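Tat-secreted protein Rv2525c (Mycobacterium tuberculosis, PDB 4PMQ) probably acts as a peptidoglycan hydrolase with glycosidase activity and, in vitro, cleaves p-nitrophenyl esters, with a preference for the butyrate. Local coordinates at residues V84-R89 with V123-S128. Residues are numbered along the deposited sequence; the frame is centred on the assembly and turned at random.
Sequences VQHARR and VPYLRS
Ser128 packs against the backbone of Val84, and this is the tight part of the contact: Ser128 CB lies 3.5 Å from Val84 N, and the two CA atoms are 5.2 Å apart. Val84 CG1 adds to it from alongside, 3.6 Å from Ser128 OG. That hydroxyl makes no hydrogen bond to residues 84-89; it bonds instead to Ala80 O, one turn earlier on helix 79-96. Ala87 approaches less closely, its CB 4.5 Å from Ser128 O.

The packing is looser between His86 and Tyr125, whose side chains cross at about a right angle. Tyr125 extends with CG anti to its backbone N (chi1 178°), which carries OH to within 3.8 Å of His86 CB. His86 CD2 comes to the edge of the Tyr125 ring, near its plane, 4.2 Å from Tyr125 CE1. His86 ND1 and Tyr125 OH have their hydrogen-bond partners elsewhere, Tyr66 OH and Trp129 NE1. On the outer side, Arg88 and Arg127 are exposed and do not touch across the contact; Val84 CG2 sits against one face of the Arg88 guanidinium, near its rim.

The axes of segments 84-89 and 123-128 approach to 9.1 Å at a crossing angle of -34°. Their helices precede and follow strand 105-108, in successive beta-alpha units with parallel strands 61-66 and 138-142, consistent with a TIM-barrel-like domain. With 195 Å² buried and no hydrogen bond or salt bridge between the segments, the direct chemistry is van der Waals packing, while the Ser128-Ala80 bond supplies a polar link between the same two helices.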
ATOM      1  N   VAL A  84      -1.052   8.745 -13.981  1.00  8.86           N
ATOM      2  CA  VAL A  84      -1.774   7.851 -14.904  1.00  8.15           C
ATOM      3  C   VAL A  84      -0.914   6.656 -15.289  1.00 10.74           C
ATOM      4  O   VAL A  84      -1.437   5.544 -15.336  1.00 10.80           O
ATOM      5  CB  VAL A  84      -2.395   8.544 -16.146  1.00 13.69           C
ATOM      6  CG1 VAL A  84      -3.457   9.552 -15.727  1.00 13.12           C
ATOM      7  CG2 VAL A  84      -1.341   9.196 -17.036  1.00 15.10           C
ATOM      8  N   GLN A  85       0.397   6.873 -15.500  1.00  7.79           N
ATOM      9  CA  GLN A  85       1.302   5.772 -15.844  1.00  9.01           C
ATOM     10  C   GLN A  85       1.375   4.736 -14.696  1.00  9.41           C
ATOM     11  O   GLN A  85       1.236   3.538 -14.935  1.00  9.08           O
ATOM     12  CB  GLN A  85       2.700   6.343 -16.120  1.00 11.01           C
ATOM     13  CG  GLN A  85       2.758   7.205 -17.389  1.00 15.79           C
ATOM     14  CD  GLN A  85       3.968   8.118 -17.437  1.00 45.82           C
ATOM     15  OE1 GLN A  85       4.839   8.114 -16.556  1.00 42.86           O
ATOM     16  NE2 GLN A  85       4.021   8.969 -18.449  1.00 49.46           N
ATOM     17  N   HIS A  86       1.555   5.208 -13.455  1.00  7.08           N
ATOM     18  CA  HIS A  86       1.661   4.274 -12.338  1.00  6.63           C
ATOM     19  C   HIS A  86       0.305   3.599 -12.041  1.00  7.68           C
ATOM     20  O   HIS A  86       0.262   2.390 -11.797  1.00  7.85           O
ATOM     21  CB  HIS A  86       2.197   5.021 -11.105  1.00  7.03           C
ATOM     22  CG  HIS A  86       3.643   5.387 -11.255  1.00  8.87           C
ATOM     23  ND1 HIS A  86       4.646   4.408 -11.263  1.00  9.70           N
ATOM     24  CD2 HIS A  86       4.224   6.602 -11.381  1.00  9.70           C
ATOM     25  CE1 HIS A  86       5.785   5.056 -11.444  1.00  9.27           C
ATOM     26  NE2 HIS A  86       5.586   6.379 -11.502  1.00  9.48           N
ATOM     27  N   ALA A  87      -0.794   4.366 -12.093  1.00  5.75           N
ATOM     28  CA  ALA A  87      -2.114   3.783 -11.794  1.00  5.14           C
ATOM     29  C   ALA A  87      -2.507   2.705 -12.805  1.00  9.07           C
ATOM     30  O   ALA A  87      -3.048   1.664 -12.438  1.00  8.28           O
ATOM     31  CB  ALA A  87      -3.176   4.887 -11.767  1.00  6.85           C
ATOM     32  N   ARG A  88      -2.221   2.941 -14.085  1.00  5.80           N
ATOM     33  CA  ARG A  88      -2.522   1.929 -15.099  1.00  6.11           C
ATOM     34  C   ARG A  88      -1.786   0.623 -14.804  1.00  9.02           C
ATOM     35  O   ARG A  88      -2.369  -0.456 -14.897  1.00  8.79           O
ATOM     36  CB  ARG A  88      -2.094   2.426 -16.473  1.00  6.72           C
ATOM     37  CG  ARG A  88      -2.990   3.533 -17.000  1.00  8.99           C
ATOM     38  CD  ARG A  88      -2.418   4.061 -18.309  1.00 16.08           C
ATOM     39  NE  ARG A  88      -3.070   5.296 -18.743  1.00 16.26           N
ATOM     40  CZ  ARG A  88      -2.525   6.183 -19.576  1.00 23.30           C
ATOM     41  NH1 ARG A  88      -1.326   5.957 -20.110  1.00 14.13           N
ATOM     42  NH2 ARG A  88      -3.172   7.300 -19.880  1.00 17.47           N
ATOM     43  N   ARG A  89      -0.490   0.741 -14.466  1.00  7.10           N
ATOM     44  CA  ARG A  89       0.351  -0.428 -14.223  1.00  6.48           C
ATOM     45  C   ARG A  89      -0.107  -1.176 -12.966  1.00  9.06           C
ATOM     46  O   ARG A  89      -0.289  -2.398 -13.001  1.00  8.85           O
ATOM     47  CB  ARG A  89       1.824  -0.016 -14.151  1.00  8.36           C
ATOM     48  CG  ARG A  89       2.778  -1.199 -14.069  1.00 10.03           C
ATOM     49  CD  ARG A  89       2.615  -2.181 -15.243  1.00  9.83           C
ATOM     50  NE  ARG A  89       3.586  -3.264 -15.125  1.00 12.21           N
ATOM     51  CZ  ARG A  89       3.500  -4.442 -15.735  1.00 19.39           C
ATOM     52  NH1 ARG A  89       2.461  -4.724 -16.511  1.00 14.38           N
ATOM     53  NH2 ARG A  89       4.455  -5.349 -15.573  1.00 15.64           N
ATOM     54  N   VAL A 123      -1.496  16.084  -5.023  1.00  5.70           N
ATOM     55  CA  VAL A 123      -2.907  16.232  -5.400  1.00  5.89           C
ATOM     56  C   VAL A 123      -3.071  15.784  -6.898  1.00  8.74           C
ATOM     57  O   VAL A 123      -3.832  14.836  -7.134  1.00  7.56           O
ATOM     58  CB  VAL A 123      -3.438  17.664  -5.124  1.00  9.28           C
ATOM     59  CG1 VAL A 123      -4.764  17.921  -5.837  1.00 10.46           C
ATOM     60  CG2 VAL A 123      -3.593  17.884  -3.616  1.00  8.80           C
ATOM     61  N   PRO A 124      -2.335  16.326  -7.896  1.00  7.66           N
ATOM     62  CA  PRO A 124      -2.569  15.826  -9.266  1.00  7.63           C
ATOM     63  C   PRO A 124      -2.227  14.333  -9.377  1.00 10.38           C
ATOM     64  O   PRO A 124      -2.866  13.620 -10.161  1.00  8.94           O
ATOM     65  CB  PRO A 124      -1.678  16.692 -10.148  1.00  9.68           C
ATOM     66  CG  PRO A 124      -0.796  17.465  -9.238  1.00 13.94           C
ATOM     67  CD  PRO A 124      -1.423  17.492  -7.879  1.00  9.97           C
ATOM     68  N   TYR A 125      -1.181  13.862  -8.618  1.00  7.19           N
ATOM     69  CA  TYR A 125      -0.788  12.439  -8.654  1.00  6.90           C
ATOM     70  C   TYR A 125      -1.973  11.539  -8.223  1.00  8.85           C
ATOM     71  O   TYR A 125      -2.393  10.635  -8.968  1.00  8.79           O
ATOM     72  CB  TYR A 125       0.428  12.189  -7.733  1.00  8.26           C
ATOM     73  CG  TYR A 125       0.853  10.737  -7.692  1.00  7.19           C
ATOM     74  CD1 TYR A 125       1.461  10.138  -8.794  1.00  9.25           C
ATOM     75  CD2 TYR A 125       0.658   9.961  -6.550  1.00  7.27           C
ATOM     76  CE1 TYR A 125       1.843   8.802  -8.774  1.00  7.05           C
ATOM     77  CE2 TYR A 125       1.031   8.612  -6.521  1.00  7.67           C
ATOM     78  CZ  TYR A 125       1.604   8.032  -7.645  1.00 10.99           C
ATOM     79  OH  TYR A 125       1.962   6.704  -7.658  1.00  7.99           O
ATOM     80  N   LEU A 126      -2.550  11.849  -7.052  1.00  6.75           N
ATOM     81  CA  LEU A 126      -3.670  11.077  -6.496  1.00  7.00           C
ATOM     82  C   LEU A 126      -4.967  11.256  -7.325  1.00  8.75           C
ATOM     83  O   LEU A 126      -5.743  10.296  -7.454  1.00  6.90           O
ATOM     84  CB  LEU A 126      -3.898  11.419  -5.016  1.00  7.24           C
ATOM     85  CG  LEU A 126      -2.799  10.955  -4.038  1.00 10.63           C
ATOM     86  CD1 LEU A 126      -3.133  11.360  -2.609  1.00  8.76           C
ATOM     87  CD2 LEU A 126      -2.546   9.429  -4.112  1.00 11.27           C
ATOM     88  N   ARG A 127      -5.186  12.461  -7.913  1.00  7.13           N
ATOM     89  CA  ARG A 127      -6.358  12.667  -8.776  1.00  6.23           C
ATOM     90  C   ARG A 127      -6.210  11.754 -10.032  1.00  7.17           C
ATOM     91  O   ARG A 127      -7.218  11.207 -10.498  1.00  6.99           O
ATOM     92  CB  ARG A 127      -6.543  14.131  -9.155  1.00  9.72           C
ATOM     93  CG  ARG A 127      -7.032  14.995  -7.995  1.00  8.30           C
ATOM     94  CD  ARG A 127      -7.250  16.428  -8.439  1.00 18.35           C
ATOM     95  NE  ARG A 127      -7.893  17.240  -7.401  1.00 22.22           N
ATOM     96  CZ  ARG A 127      -7.853  18.563  -7.349  1.00 38.75           C
ATOM     97  NH1 ARG A 127      -7.176  19.250  -8.261  1.00 27.67           N
ATOM     98  NH2 ARG A 127      -8.450  19.212  -6.356  1.00 30.65           N
ATOM     99  N   SER A 128      -4.958  11.571 -10.558  1.00  6.70           N
ATOM    100  CA  SER A 128      -4.749  10.645 -11.694  1.00  7.35           C
ATOM    101  C   SER A 128      -5.097   9.224 -11.305  1.00  9.99           C
ATOM    102  O   SER A 128      -5.733   8.515 -12.098  1.00  9.95           O
ATOM    103  CB  SER A 128      -3.314  10.704 -12.195  1.00  9.61           C
ATOM    104  OG  SER A 128      -3.154  11.860 -12.990  1.00 10.61           O
TER